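Local coordinates for macro domain-containing protein (Thermosipho africanus, PDB 7OMU), which joins a DarT-like domain to a macro domain, the latter holding adenosine-5-diphosphoribose in this model, at residues Tyr28-Asp33 with Ala108-Lys113; Asp126-Ser131 with Lys166-Cys171; Ser228-Asp233 with Gln384-Leu389; Arg238-Thr243 with Glu346-Leu351. The protein carries 1 engineered substitution. One frame throughout, in Å; residues are numbered along the deposited sequence.

Interaction 1 (Tyr28-Asp33 with Ala108-Lys113)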
loop_
_atom_site.group_PDB
_atom_site.type_symbol
_atom_site.label_atom_id
_atom_site.label_comp_id
_atom_site.label_asym_id
_atom_site.label_seq_id
_atom_site.Cartn_x
_atom_site.Cartn_y
_atom_site.Cartn_z
ATOM N N TYR A 28 -11.531 -10.789 -5.510
ATOM C CA TYR A 28 -10.737 -11.678 -6.397
ATOM C C TYR A 28 -9.929 -10.800 -7.353
ATOM O O TYR A 28 -10.538 -10.042 -8.133
ATOM C CB TYR A 28 -11.657 -12.641 -7.145
ATOM C CG TYR A 28 -10.956 -13.576 -8.096
ATOM C CD1 TYR A 28 -10.307 -14.713 -7.643
ATOM C CD2 TYR A 28 -10.952 -13.332 -9.460
ATOM C CE1 TYR A 28 -9.682 -15.588 -8.524
ATOM C CE2 TYR A 28 -10.321 -14.187 -10.349
ATOM C CZ TYR A 28 -9.685 -15.321 -9.884
ATOM O OH TYR A 28 -9.071 -16.152 -10.778
ATOM N N ILE A 29 -8.598 -10.878 -7.260
ATOM C CA ILE A 29 -7.640 -10.168 -8.159
ATOM C C ILE A 29 -7.541 -10.960 -9.463
ATOM O O ILE A 29 -7.397 -12.194 -9.377
ATOM C CB ILE A 29 -6.261 -10.028 -7.490
ATOM C CG1 ILE A 29 -6.346 -9.256 -6.173
ATOM C CG2 ILE A 29 -5.259 -9.395 -8.443
ATOM C CD1 ILE A 29 -5.151 -9.467 -5.278
ATOM N N THR A 30 -7.589 -10.281 -10.610
ATOM C CA THR A 30 -7.442 -10.906 -11.952
ATOM C C THR A 30 -6.977 -9.881 -12.990
ATOM O O THR A 30 -7.083 -8.667 -12.732
ATOM C CB THR A 30 -8.757 -11.554 -12.404
ATOM O OG1 THR A 30 -8.455 -12.452 -13.474
ATOM C CG2 THR A 30 -9.798 -10.543 -12.834
ATOM N N HIS A 31 -6.497 -10.366 -14.136
ATOM C CA HIS A 31 -6.204 -9.538 -15.333
ATOM C C HIS A 31 -7.537 -9.014 -15.869
ATOM O O HIS A 31 -8.525 -9.766 -15.843
ATOM C CB HIS A 31 -5.415 -10.338 -16.378
ATOM C CG HIS A 31 -4.699 -9.485 -17.370
ATOM N ND1 HIS A 31 -5.366 -8.707 -18.297
ATOM C CD2 HIS A 31 -3.381 -9.290 -17.589
ATOM C CE1 HIS A 31 -4.490 -8.066 -19.043
ATOM N NE2 HIS A 31 -3.263 -8.408 -18.631
ATOM N N ILE A 32 -7.568 -7.763 -16.322
ATOM C CA ILE A 32 -8.826 -7.075 -16.728
ATOM C C ILE A 32 -9.362 -7.706 -18.022
ATOM O O ILE A 32 -10.560 -7.524 -18.309
ATOM C CB ILE A 32 -8.616 -5.553 -16.842
ATOM C CG1 ILE A 32 -9.951 -4.829 -17.020
ATOM C CG2 ILE A 32 -7.630 -5.215 -17.948
ATOM C CD1 ILE A 32 -9.874 -3.332 -16.855
ATOM N N ASP A 33 -8.521 -8.437 -18.762
ATOM C CA ASP A 33 -8.919 -9.189 -19.984
ATOM C C ASP A 33 -9.906 -10.306 -19.613
ATOM O O ASP A 33 -10.735 -10.665 -20.474
ATOM C CB ASP A 33 -7.696 -9.745 -20.719
ATOM C CG ASP A 33 -6.816 -8.692 -21.383
ATOM O OD1 ASP A 33 -7.267 -7.524 -21.518
ATOM O OD2 ASP A 33 -5.677 -9.046 -21.766
ATOM N N ALA A 108 -7.820 -5.886 -12.441
ATOM C CA ALA A 108 -9.191 -5.669 -11.937
ATOM C C ALA A 108 -9.383 -6.495 -10.663
ATOM O O ALA A 108 -8.962 -7.662 -10.639
ATOM C CB ALA A 108 -10.186 -6.041 -13.003
ATOM N N ILE A 109 -9.971 -5.892 -9.631
ATOM C CA ILE A 109 -10.391 -6.595 -8.386
ATOM C C ILE A 109 -11.907 -6.790 -8.468
ATOM O O ILE A 109 -12.635 -5.786 -8.546
ATOM C CB ILE A 109 -9.928 -5.820 -7.137
ATOM C CG1 ILE A 109 -8.399 -5.780 -7.068
ATOM C CG2 ILE A 109 -10.524 -6.403 -5.866
ATOM C CD1 ILE A 109 -7.839 -4.531 -6.433
ATOM N N VAL A 110 -12.344 -8.048 -8.534
ATOM C CA VAL A 110 -13.778 -8.430 -8.654
ATOM C C VAL A 110 -14.327 -8.572 -7.237
ATOM O O VAL A 110 -13.792 -9.402 -6.485
ATOM C CB VAL A 110 -13.960 -9.721 -9.476
ATOM C CG1 VAL A 110 -15.426 -10.132 -9.567
ATOM C CG2 VAL A 110 -13.350 -9.584 -10.865
ATOM N N ALA A 111 -15.324 -7.760 -6.891
ATOM C CA ALA A 111 -15.996 -7.767 -5.576
ATOM C C ALA A 111 -17.058 -8.871 -5.560
ATOM O O ALA A 111 -17.834 -8.971 -6.527
ATOM C CB ALA A 111 -16.595 -6.415 -5.292
ATOM N N VAL A 112 -17.073 -9.670 -4.494
ATOM C CA VAL A 112 -18.049 -10.768 -4.250
ATOM C C VAL A 112 -18.787 -10.428 -2.952
ATOM O O VAL A 112 -18.111 -10.000 -2.011
ATOM C CB VAL A 112 -17.319 -12.122 -4.176
ATOM C CG1 VAL A 112 -18.261 -13.265 -3.830
ATOM C CG2 VAL A 112 -16.568 -12.420 -5.463
ATOM N N LYS A 113 -20.112 -10.598 -2.916
ATOM C CA LYS A 113 -20.978 -10.181 -1.778
ATOM C C LYS A 113 -20.630 -10.991 -0.526
ATOM O O LYS A 113 -20.292 -12.173 -0.674
ATOM C CB LYS A 113 -22.461 -10.352 -2.123
ATOM C CG LYS A 113 -23.084 -9.196 -2.895
ATOM C CD LYS A 113 -24.603 -9.236 -2.941
ATOM C CE LYS A 113 -25.152 -10.271 -3.903
ATOM N NZ LYS A 113 -24.900 -9.897 -5.316
#
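Tyr28 to Thr30 run antiparallel to Ala108 to Val110, the short strand axes approaching to 4.6 Å with 143° between their N-to-C directions. Two hydrogen-bonded pairs set the register. Tyr28 N donates to Val110 O at 2.8 Å, and Val110 N returns a bond of 2.7 Å to Tyr28 O. Thr30 and Ala108 make the same exchange, Thr30 N lying 3.0 Å from Ala108 O and Ala108 N 2.9 Å from Thr30 O. Between these pairs sits the non-hydrogen-bonded pair Ile29 and Ile109, whose side chains lie side by side and point the same way. Their CG1 atoms meet at 4.1 Å because both are anti to the carbonyl carbon (chi1 -59° in Ile29, -64° in Ile109). On the other face, Thr30 CG2 comes within 4.2 Å of Val110 CG2, while the Thr30 hydroxyl bonds to Asn34. Tyr28 meets Val110 with its CB; the ring leads away and its OH is hydrogen-bonded to Lys58. Further along, Ile32 packs its CB 4.2 Å from Ala108 CB. Strand 25-31 is an edge strand of a mixed sheet in the DarT-like domain, and strand 107-113 pairs onward with strand 182-187. Ile43 and Leu85 cover the Tyr28 face, whereas Ile29 packs on Tyr86 and Ile109 on Pro89, Phe213 and Phe214.

Interaction 2 (Asp126-Ser131 with Lys166-Cys171). Engineered in segment 166-171: Ala170 (natural residue Glu).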
loop_
_atom_site.group_PDB
_atom_site.type_symbol
_atom_site.label_atom_id
_atom_site.label_comp_id
_atom_site.label_asym_id
_atom_site.label_seq_id
_atom_site.Cartn_x
_atom_site.Cartn_y
_atom_site.Cartn_z
ATOM N N ASP A 126 -6.618 -18.200 8.019
ATOM C CA ASP A 126 -6.175 -17.137 8.961
ATOM C C ASP A 126 -5.019 -16.359 8.321
ATOM O O ASP A 126 -4.453 -15.482 8.998
ATOM C CB ASP A 126 -5.810 -17.716 10.333
ATOM C CG ASP A 126 -4.560 -18.584 10.344
ATOM O OD1 ASP A 126 -4.173 -19.075 9.266
ATOM O OD2 ASP A 126 -3.989 -18.771 11.435
ATOM N N GLY A 127 -4.684 -16.678 7.068
ATOM C CA GLY A 127 -3.621 -16.010 6.298
ATOM C C GLY A 127 -3.468 -16.610 4.911
ATOM O O GLY A 127 -4.427 -17.246 4.438
ATOM N N ASN A 128 -2.304 -16.403 4.287
ATOM C CA ASN A 128 -1.940 -16.926 2.944
ATOM C C ASN A 128 -2.216 -18.434 2.914
ATOM O O ASN A 128 -1.525 -19.171 3.636
ATOM C CB ASN A 128 -0.482 -16.610 2.614
ATOM C CG ASN A 128 -0.111 -16.923 1.181
ATOM O OD1 ASN A 128 -0.587 -17.898 0.605
ATOM N ND2 ASN A 128 0.746 -16.104 0.601
ATOM N N ALA A 129 -3.190 -18.867 2.110
ATOM C CA ALA A 129 -3.643 -20.272 1.984
ATOM C C ALA A 129 -2.454 -21.198 1.695
ATOM O O ALA A 129 -2.457 -22.328 2.216
ATOM C CB ALA A 129 -4.692 -20.381 0.904
ATOM N N ALA A 130 -1.482 -20.745 0.896
ATOM C CA ALA A 130 -0.303 -21.536 0.458
ATOM C C ALA A 130 0.625 -21.836 1.645
ATOM O O ALA A 130 0.971 -23.022 1.822
ATOM C CB ALA A 130 0.440 -20.807 -0.634
ATOM N N SER A 131 1.006 -20.811 2.420
ATOM C CA SER A 131 1.959 -20.896 3.560
ATOM C C SER A 131 1.579 -22.037 4.516
ATOM O O SER A 131 0.375 -22.181 4.817
ATOM C CB SER A 131 2.048 -19.584 4.294
ATOM O OG SER A 131 2.799 -19.725 5.496
ATOM N N LYS A 166 -0.889 -12.991 7.390
ATOM C CA LYS A 166 -2.282 -12.812 7.892
ATOM C C LYS A 166 -3.126 -11.956 6.940
ATOM O O LYS A 166 -4.323 -12.245 6.819
ATOM C CB LYS A 166 -2.280 -12.183 9.290
ATOM C CG LYS A 166 -1.723 -13.077 10.389
ATOM C CD LYS A 166 -1.782 -12.467 11.771
ATOM C CE LYS A 166 -0.946 -13.241 12.768
ATOM N NZ LYS A 166 -1.299 -12.907 14.167
ATOM N N ILE A 167 -2.543 -10.935 6.309
ATOM C CA ILE A 167 -3.292 -9.929 5.492
ATOM C C ILE A 167 -3.879 -10.594 4.238
ATOM O O ILE A 167 -4.872 -10.070 3.689
ATOM C CB ILE A 167 -2.401 -8.725 5.140
ATOM C CG1 ILE A 167 -3.237 -7.581 4.567
ATOM C CG2 ILE A 167 -1.267 -9.123 4.200
ATOM C CD1 ILE A 167 -2.479 -6.291 4.405
ATOM N N MET A 168 -3.301 -11.715 3.803
ATOM C CA MET A 168 -3.801 -12.506 2.650
ATOM C C MET A 168 -4.718 -13.628 3.144
ATOM O O MET A 168 -4.901 -14.609 2.401
ATOM C CB MET A 168 -2.627 -13.085 1.860
ATOM C CG MET A 168 -1.825 -12.010 1.185
ATOM S SD MET A 168 -0.590 -12.677 0.076
ATOM C CE MET A 168 0.754 -12.956 1.230
ATOM N N ALA A 169 -5.284 -13.486 4.345
ATOM C CA ALA A 169 -6.432 -14.294 4.812
ATOM C C ALA A 169 -7.509 -14.218 3.732
ATOM O O ALA A 169 -7.646 -13.138 3.097
ATOM C CB ALA A 169 -6.952 -13.801 6.142
ATOM N N ALA A 170 -8.222 -15.326 3.522
ATOM C CA ALA A 170 -9.131 -15.518 2.372
ATOM C C ALA A 170 -10.255 -16.489 2.730
ATOM O O ALA A 170 -10.104 -17.284 3.681
ATOM C CB ALA A 170 -8.348 -16.019 1.181
ATOM N N CYS A 171 -11.345 -16.393 1.969
ATOM C CA CYS A 171 -12.478 -17.346 1.937
ATOM C C CYS A 171 -12.327 -18.218 0.690
ATOM O O CYS A 171 -12.378 -17.657 -0.416
ATOM C CB CYS A 171 -13.795 -16.584 1.911
ATOM S SG CYS A 171 -15.216 -17.623 1.499
#
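Gly127 O takes a hydrogen bond from the hydroxyl of Thr125 and a CA-H...O contact from Ala169, whose CA lies 3.6 Å from Gly127 O. The same Thr125 oxygen is hydrogen-bonded to Ala170 N, which ties both segments to one side chain. Backbone meets backbone where Gly127 CA is 3.8 Å from Lys166 CA; the Ala169 methyl CB also packs 3.8 Å from Gly127 N. Lys166 to Ala169 form a type I beta turn, closed by Ala169 N donating to Lys166 O at 2.9 Å. This turn leads into strand 170-174 of a DarT-like domain sheet, one of whose two antiparallel neighbours, strand 123-125, leads into the loop holding Gly127; the contact thus joins the approach to one strand with the exit from its neighbour. Beyond the glycine, Asn128 and Met168 lie alongside each other, pointing the same way. Met168 CB rests 4.0 Å from Asn128 CA, and its sulfur SD lies 3.7 Å from Asn128 ND2. With CG anti to the backbone N (chi1 -171°), Asn128 brings OD1 back to Ala130 N at 3.0 Å, an Asx turn. The other end of this amide, ND2, is hydrogen-bonded to Glu300 from the macro-domain part of the chain. Ala170, an engineered residue replacing the natural glutamate, is buried, with its methyl against Asn84 of strand 82-86.

Interaction 3 (Ser228-Asp233 with Gln384-Leu389). With APR (adenosine-5-diphosphoribose), chain C.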
loop_
_atom_site.group_PDB
_atom_site.type_symbol
_atom_site.label_atom_id
_atom_site.label_comp_id
_atom_site.label_asym_id
_atom_site.label_seq_id
_atom_site.Cartn_x
_atom_site.Cartn_y
_atom_site.Cartn_z
ATOM N N SER A 228 4.462 18.120 -6.292
ATOM C CA SER A 228 3.012 17.823 -6.185
ATOM C C SER A 228 2.659 17.478 -4.734
ATOM O O SER A 228 3.533 16.978 -3.997
ATOM C CB SER A 228 2.578 16.750 -7.162
ATOM O OG SER A 228 3.268 15.534 -6.939
ATOM N N LEU A 229 1.431 17.815 -4.339
ATOM C CA LEU A 229 0.828 17.467 -3.034
ATOM C C LEU A 229 0.096 16.140 -3.201
ATOM O O LEU A 229 -0.516 15.944 -4.261
ATOM C CB LEU A 229 -0.139 18.573 -2.621
ATOM C CG LEU A 229 0.429 19.989 -2.644
ATOM C CD1 LEU A 229 -0.638 20.980 -2.216
ATOM C CD2 LEU A 229 1.660 20.111 -1.754
ATOM N N VAL A 230 0.153 15.268 -2.197
ATOM C CA VAL A 230 -0.363 13.876 -2.306
ATOM C C VAL A 230 -1.110 13.512 -1.019
ATOM O O VAL A 230 -0.475 13.546 0.055
ATOM C CB VAL A 230 0.794 12.900 -2.588
ATOM C CG1 VAL A 230 0.298 11.477 -2.762
ATOM C CG2 VAL A 230 1.629 13.325 -3.791
ATOM N N GLU A 231 -2.407 13.210 -1.126
ATOM C CA GLU A 231 -3.149 12.400 -0.128
ATOM C C GLU A 231 -2.816 10.932 -0.410
ATOM O O GLU A 231 -3.195 10.445 -1.486
ATOM C CB GLU A 231 -4.661 12.614 -0.223
ATOM C CG GLU A 231 -5.161 13.916 0.371
ATOM C CD GLU A 231 -6.655 14.161 0.175
ATOM O OE1 GLU A 231 -7.413 13.173 0.080
ATOM O OE2 GLU A 231 -7.068 15.344 0.108
ATOM N N GLY A 232 -2.113 10.258 0.499
ATOM C CA GLY A 232 -1.761 8.837 0.333
ATOM C C GLY A 232 -0.754 8.354 1.361
ATOM O O GLY A 232 -0.545 9.059 2.374
ATOM N N ASP A 233 -0.165 7.185 1.092
ATOM C CA ASP A 233 0.850 6.506 1.939
ATOM C C ASP A 233 2.236 6.757 1.342
ATOM O O ASP A 233 2.487 6.292 0.224
ATOM C CB ASP A 233 0.561 5.010 2.038
ATOM C CG ASP A 233 1.277 4.330 3.187
ATOM O OD1 ASP A 233 2.255 4.912 3.694
ATOM O OD2 ASP A 233 0.845 3.216 3.562
ATOM N N GLN A 384 7.321 14.870 -3.745
ATOM C CA GLN A 384 5.931 14.689 -3.261
ATOM C C GLN A 384 5.851 15.148 -1.801
ATOM O O GLN A 384 6.449 14.488 -0.937
ATOM C CB GLN A 384 5.509 13.231 -3.424
ATOM C CG GLN A 384 5.501 12.774 -4.870
ATOM C CD GLN A 384 4.956 11.379 -5.031
ATOM O OE1 GLN A 384 5.002 10.562 -4.114
ATOM N NE2 GLN A 384 4.442 11.096 -6.216
ATOM N N ILE A 385 5.166 16.262 -1.553
ATOM C CA ILE A 385 4.778 16.690 -0.181
ATOM C C ILE A 385 3.495 15.935 0.159
ATOM O O ILE A 385 2.489 16.107 -0.565
ATOM C CB ILE A 385 4.611 18.217 -0.086
ATOM C CG1 ILE A 385 5.930 18.939 -0.374
ATOM C CG2 ILE A 385 4.045 18.605 1.268
ATOM C CD1 ILE A 385 5.824 20.447 -0.350
ATOM N N TYR A 386 3.543 15.103 1.200
ATOM C CA TYR A 386 2.422 14.226 1.615
ATOM C C TYR A 386 1.602 14.958 2.673
ATOM O O TYR A 386 2.095 15.137 3.810
ATOM C CB TYR A 386 2.945 12.861 2.061
ATOM C CG TYR A 386 3.033 11.884 0.919
ATOM C CD1 TYR A 386 4.132 11.859 0.074
ATOM C CD2 TYR A 386 1.980 11.031 0.643
ATOM C CE1 TYR A 386 4.198 10.985 -0.998
ATOM C CE2 TYR A 386 2.032 10.144 -0.418
ATOM C CZ TYR A 386 3.141 10.125 -1.245
ATOM O OH TYR A 386 3.173 9.257 -2.295
ATOM N N LEU A 387 0.389 15.362 2.284
ATOM C CA LEU A 387 -0.557 16.124 3.138
ATOM C C LEU A 387 -0.896 15.303 4.378
ATOM O O LEU A 387 -0.993 14.077 4.313
ATOM C CB LEU A 387 -1.829 16.450 2.348
ATOM C CG LEU A 387 -1.649 17.329 1.111
ATOM C CD1 LEU A 387 -2.979 17.537 0.401
ATOM C CD2 LEU A 387 -1.014 18.667 1.468
ATOM N N PRO A 388 -1.120 15.975 5.529
ATOM C CA PRO A 388 -1.457 15.298 6.777
ATOM C C PRO A 388 -2.848 14.665 6.668
ATOM O O PRO A 388 -3.731 15.323 6.142
ATOM C CB PRO A 388 -1.447 16.434 7.808
ATOM C CG PRO A 388 -1.812 17.660 7.002
ATOM C CD PRO A 388 -1.129 17.438 5.670
ATOM N N LEU A 389 -3.000 13.438 7.177
ATOM C CA LEU A 389 -4.158 12.545 6.894
ATOM C C LEU A 389 -5.213 12.647 8.003
ATOM O O LEU A 389 -6.336 12.157 7.790
ATOM C CB LEU A 389 -3.643 11.110 6.729
ATOM C CG LEU A 389 -2.761 10.876 5.498
ATOM C CD1 LEU A 389 -2.012 9.556 5.596
ATOM C CD2 LEU A 389 -3.580 10.936 4.215
HETATM N N1 APR C . 1.960 8.999 4.527
HETATM C C2 APR C . 1.854 10.335 4.543
HETATM N N3 APR C . 1.694 11.157 5.579
HETATM C C4 APR C . 1.642 10.462 6.729
HETATM C C5 APR C . 1.732 9.093 6.874
HETATM C C6 APR C . 1.899 8.328 5.702
HETATM N N6 APR C . 1.999 7.002 5.689
HETATM N N7 APR C . 1.636 8.747 8.217
HETATM C C8 APR C . 1.494 9.890 8.848
HETATM N N9 APR C . 1.486 10.970 7.990
HETATM C "C1'" APR C . 1.349 12.389 8.327
HETATM C "C2'" APR C . 0.506 12.656 9.572
HETATM O "O2'" APR C . -0.847 12.873 9.231
HETATM C "C3'" APR C . 1.161 13.900 10.189
HETATM O "O3'" APR C . 0.336 15.045 10.018
HETATM O "O4'" APR C . 2.631 12.897 8.601
HETATM C "C4'" APR C . 2.507 14.056 9.460
HETATM C "C5'" APR C . 3.733 14.165 10.340
HETATM O "O5'" APR C . 3.888 12.957 11.147
HETATM P PA APR C . 4.440 13.010 12.663
HETATM O O1A APR C . 5.229 11.773 12.943
HETATM O O2A APR C . 3.315 13.333 13.592
HETATM O O3A APR C . 5.458 14.256 12.618
HETATM P PB APR C . 5.739 15.526 13.565
HETATM O O1B APR C . 4.462 16.281 13.727
HETATM O O2B APR C . 6.923 16.266 13.036
HETATM O O5D APR C . 6.127 14.817 14.959
HETATM C C5D APR C . 7.494 14.372 15.196
HETATM O O4D APR C . 6.784 12.425 16.435
HETATM O O1D APR C . 7.351 11.127 14.617
HETATM C C1D APR C . 7.616 11.362 15.951
HETATM O O2D APR C . 9.929 10.888 16.732
HETATM C C2D APR C . 9.070 11.833 16.123
HETATM O O3D APR C . 9.005 12.904 18.328
HETATM C C3D APR C . 8.960 13.128 16.926
HETATM C C4D APR C . 7.573 13.630 16.510
#
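Gly232 and Leu389 meet at the adenine of adenosine-5-diphosphoribose, Leu389 CD1 lying over the face of the purine and 3.6 Å from Gly232 O. From the two segments come two direct bonds to the ligand. Asp233 OD1 accepts from the adenine N6 at 2.9 Å, and Leu389 N donates to the adenosine ribose O2' at 3.0 Å, nearly straight at 166°. Tyr386 CB packs close to adenine C2, and Pro388 CB lies by O3' of that ribose. One layer out, the Asp233 carboxylate is steadied by a salt bridge from OD2 to Arg259. The Tyr386 ring is held in several ways: Val230 CB sits over one face, 3.8 Å from the ring centroid, Gly232 O lies at the edge, and the hydroxyl OH donates to Gln384 OE1 at 2.9 Å, approaching from above the amide plane (39° out of it). Further back, strands 227-231 and 383-386 run parallel. Bonds of 3.0 Å each join Ile385 N to Ser228 O, Val230 N to Ile385 O, and Leu387 N to Val230 O. On the opposite sheet face, Leu229 and Ile385 lie side by side, the latter packed against Trp365 and Met372 of helix 365-376. A ligand at the C-terminal ends of parallel strands, its adenine amino group held by an aspartate, is characteristic of the macro-domain binding cleft.

Interaction 4 (Arg238-Thr243 with Glu346-Leu351)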
loop_
_atom_site.group_PDB
_atom_site.type_symbol
_atom_site.label_atom_id
_atom_site.label_comp_id
_atom_site.label_asym_id
_atom_site.label_seq_id
_atom_site.Cartn_x
_atom_site.Cartn_y
_atom_site.Cartn_z
ATOM N N ARG A 238 6.828 5.735 -4.795
ATOM C CA ARG A 238 8.027 5.088 -5.378
ATOM C C ARG A 238 9.146 6.132 -5.474
ATOM O O ARG A 238 10.049 5.966 -6.325
ATOM C CB ARG A 238 7.638 4.395 -6.686
ATOM C CG ARG A 238 6.683 3.228 -6.476
ATOM C CD ARG A 238 6.754 2.196 -7.586
ATOM N NE ARG A 238 8.063 1.557 -7.689
ATOM C CZ ARG A 238 8.516 0.583 -6.900
ATOM N NH1 ARG A 238 7.779 0.111 -5.907
ATOM N NH2 ARG A 238 9.724 0.085 -7.106
ATOM N N MET A 239 9.117 7.140 -4.594
ATOM C CA MET A 239 10.222 8.123 -4.444
ATOM C C MET A 239 11.436 7.390 -3.863
ATOM O O MET A 239 11.248 6.440 -3.075
ATOM C CB MET A 239 9.841 9.291 -3.528
ATOM C CG MET A 239 8.678 10.135 -4.034
ATOM S SD MET A 239 8.934 10.883 -5.667
ATOM C CE MET A 239 7.908 9.809 -6.666
ATOM N N GLN A 240 12.631 7.819 -4.257
ATOM C CA GLN A 240 13.915 7.138 -3.952
ATOM C C GLN A 240 14.320 7.434 -2.500
ATOM O O GLN A 240 14.966 6.574 -1.883
ATOM C CB GLN A 240 14.956 7.575 -4.984
ATOM C CG GLN A 240 16.346 7.005 -4.749
ATOM C CD GLN A 240 17.301 7.984 -4.109
ATOM O OE1 GLN A 240 16.926 9.063 -3.644
ATOM N NE2 GLN A 240 18.570 7.617 -4.100
ATOM N N THR A 241 13.960 8.604 -1.974
ATOM C CA THR A 241 14.291 9.045 -0.595
ATOM C C THR A 241 12.988 9.392 0.127
ATOM O O THR A 241 12.268 10.288 -0.342
ATOM C CB THR A 241 15.273 10.224 -0.612
ATOM O OG1 THR A 241 16.503 9.774 -1.184
ATOM C CG2 THR A 241 15.535 10.800 0.763
ATOM N N LEU A 242 12.696 8.679 1.214
ATOM C CA LEU A 242 11.534 8.940 2.098
ATOM C C LEU A 242 12.040 9.705 3.322
ATOM O O LEU A 242 12.965 9.219 3.995
ATOM C CB LEU A 242 10.876 7.613 2.492
ATOM C CG LEU A 242 10.641 6.625 1.347
ATOM C CD1 LEU A 242 9.860 5.415 1.839
ATOM C CD2 LEU A 242 9.919 7.287 0.178
ATOM N N THR A 243 11.466 10.875 3.572
ATOM C CA THR A 243 11.809 11.746 4.717
ATOM C C THR A 243 10.954 11.322 5.910
ATOM O O THR A 243 9.804 10.920 5.707
ATOM C CB THR A 243 11.643 13.216 4.331
ATOM O OG1 THR A 243 12.214 13.363 3.031
ATOM C CG2 THR A 243 12.312 14.157 5.303
ATOM N N GLU A 346 24.512 14.383 -2.652
ATOM C CA GLU A 346 24.227 13.090 -1.967
ATOM C C GLU A 346 23.562 12.088 -2.921
ATOM O O GLU A 346 23.475 10.905 -2.556
ATOM C CB GLU A 346 23.341 13.332 -0.743
ATOM C CG GLU A 346 24.017 14.145 0.345
ATOM C CD GLU A 346 24.860 13.364 1.338
ATOM O OE1 GLU A 346 24.983 12.126 1.199
ATOM O OE2 GLU A 346 25.381 13.998 2.277
ATOM N N GLY A 347 23.093 12.546 -4.085
ATOM C CA GLY A 347 22.569 11.678 -5.156
ATOM C C GLY A 347 21.124 11.272 -4.923
ATOM O O GLY A 347 20.749 10.165 -5.364
ATOM N N ILE A 348 20.336 12.133 -4.272
ATOM C CA ILE A 348 18.864 11.966 -4.091
ATOM C C ILE A 348 18.197 12.146 -5.461
ATOM O O ILE A 348 18.216 13.281 -5.971
ATOM C CB ILE A 348 18.330 12.962 -3.038
ATOM C CG1 ILE A 348 18.866 12.643 -1.640
ATOM C CG2 ILE A 348 16.811 13.006 -3.048
ATOM C CD1 ILE A 348 18.515 13.668 -0.585
ATOM N N LYS A 349 17.634 11.071 -6.026
ATOM C CA LYS A 349 17.017 11.043 -7.383
ATOM C C LYS A 349 15.594 11.604 -7.317
ATOM O O LYS A 349 15.192 12.281 -8.275
ATOM C CB LYS A 349 16.958 9.620 -7.950
ATOM C CG LYS A 349 18.288 8.884 -8.029
ATOM C CD LYS A 349 19.295 9.534 -8.934
ATOM C CE LYS A 349 20.518 8.667 -9.154
ATOM N NZ LYS A 349 21.539 9.363 -9.974
ATOM N N SER A 350 14.854 11.291 -6.253
ATOM C CA SER A 350 13.453 11.738 -6.031
ATOM C C SER A 350 13.137 11.703 -4.530
ATOM O O SER A 350 13.794 10.944 -3.802
ATOM C CB SER A 350 12.481 10.913 -6.839
ATOM O OG SER A 350 12.568 9.536 -6.515
ATOM N N LEU A 351 12.174 12.506 -4.085
ATOM C CA LEU A 351 11.978 12.828 -2.649
ATOM C C LEU A 351 10.486 12.805 -2.279
ATOM O O LEU A 351 9.670 13.414 -2.998
ATOM C CB LEU A 351 12.600 14.205 -2.395
ATOM C CG LEU A 351 12.676 14.639 -0.936
ATOM C CD1 LEU A 351 13.630 13.753 -0.154
ATOM C CD2 LEU A 351 13.099 16.090 -0.838
#
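Leu351, Gln240 and Ser350 carry most of this contact, in which strands 241-246 and 351-354 of the macro-domain sheet begin as parallel neighbours, with Thr241 and Leu351 forming the bridge. Ser350 is bonded through both its oxygens. Its OG accepts from Gln240 N at 2.8 Å, a reach allowed by the torsion that sets OG between the backbone N and the carbonyl carbon (chi1 59°); its O accepts from Thr241 N at 3.0 Å. The Ser350 CB is also packed against Met239, whose SD lies 3.7 Å away. Gln240 stretches across the loop that follows helix 329-346, a helix closed by a Schellman motif at Gly347. Gln240 OE1 takes a hydrogen bond from Thr241 OG1, which comes from above the amide plane (48° out of it), and a weak one from Lys349 N at 3.2 Å. The other amide end, NE2, is bonded to Gln311, so both ends of the amide have partners that fix its rotation. Ile348 crosses Thr241 at about a right angle, with CG2 3.7 Å from Thr241 OG1. Met239 CG rests against the backbone O of Leu351. The side chain of Leu351 makes its closest contacts through CD1, which lies 3.6 Å from Thr241 CG2 and 3.5 Å from Thr243 OG1, a hydroxyl already hydrogen-bonded to Ala352 O.

Overall arrangement
The four contacts divide between two halves. Interactions 1 and 2 come first and lie in the DarT-like domain, centres about 17 Å apart, on two different sheets; the contacts do not touch (nearest atoms about 8 Å apart), but strand 82-86 of the second sheet packs against interaction 1 through Leu85 and Tyr86. Interactions 3 and 4 follow in the macro-domain half, centres about 15 Å apart on one mixed sheet, and touch: Gln384 N lies 2.9 Å from Leu351 O, a probable hydrogen bond. Along the chain, interaction 4 falls between the segments of interaction 3. Centres in different halves are about 28 to 33 Å apart, consistent with separate domains, and the ligand adjoins interaction 3.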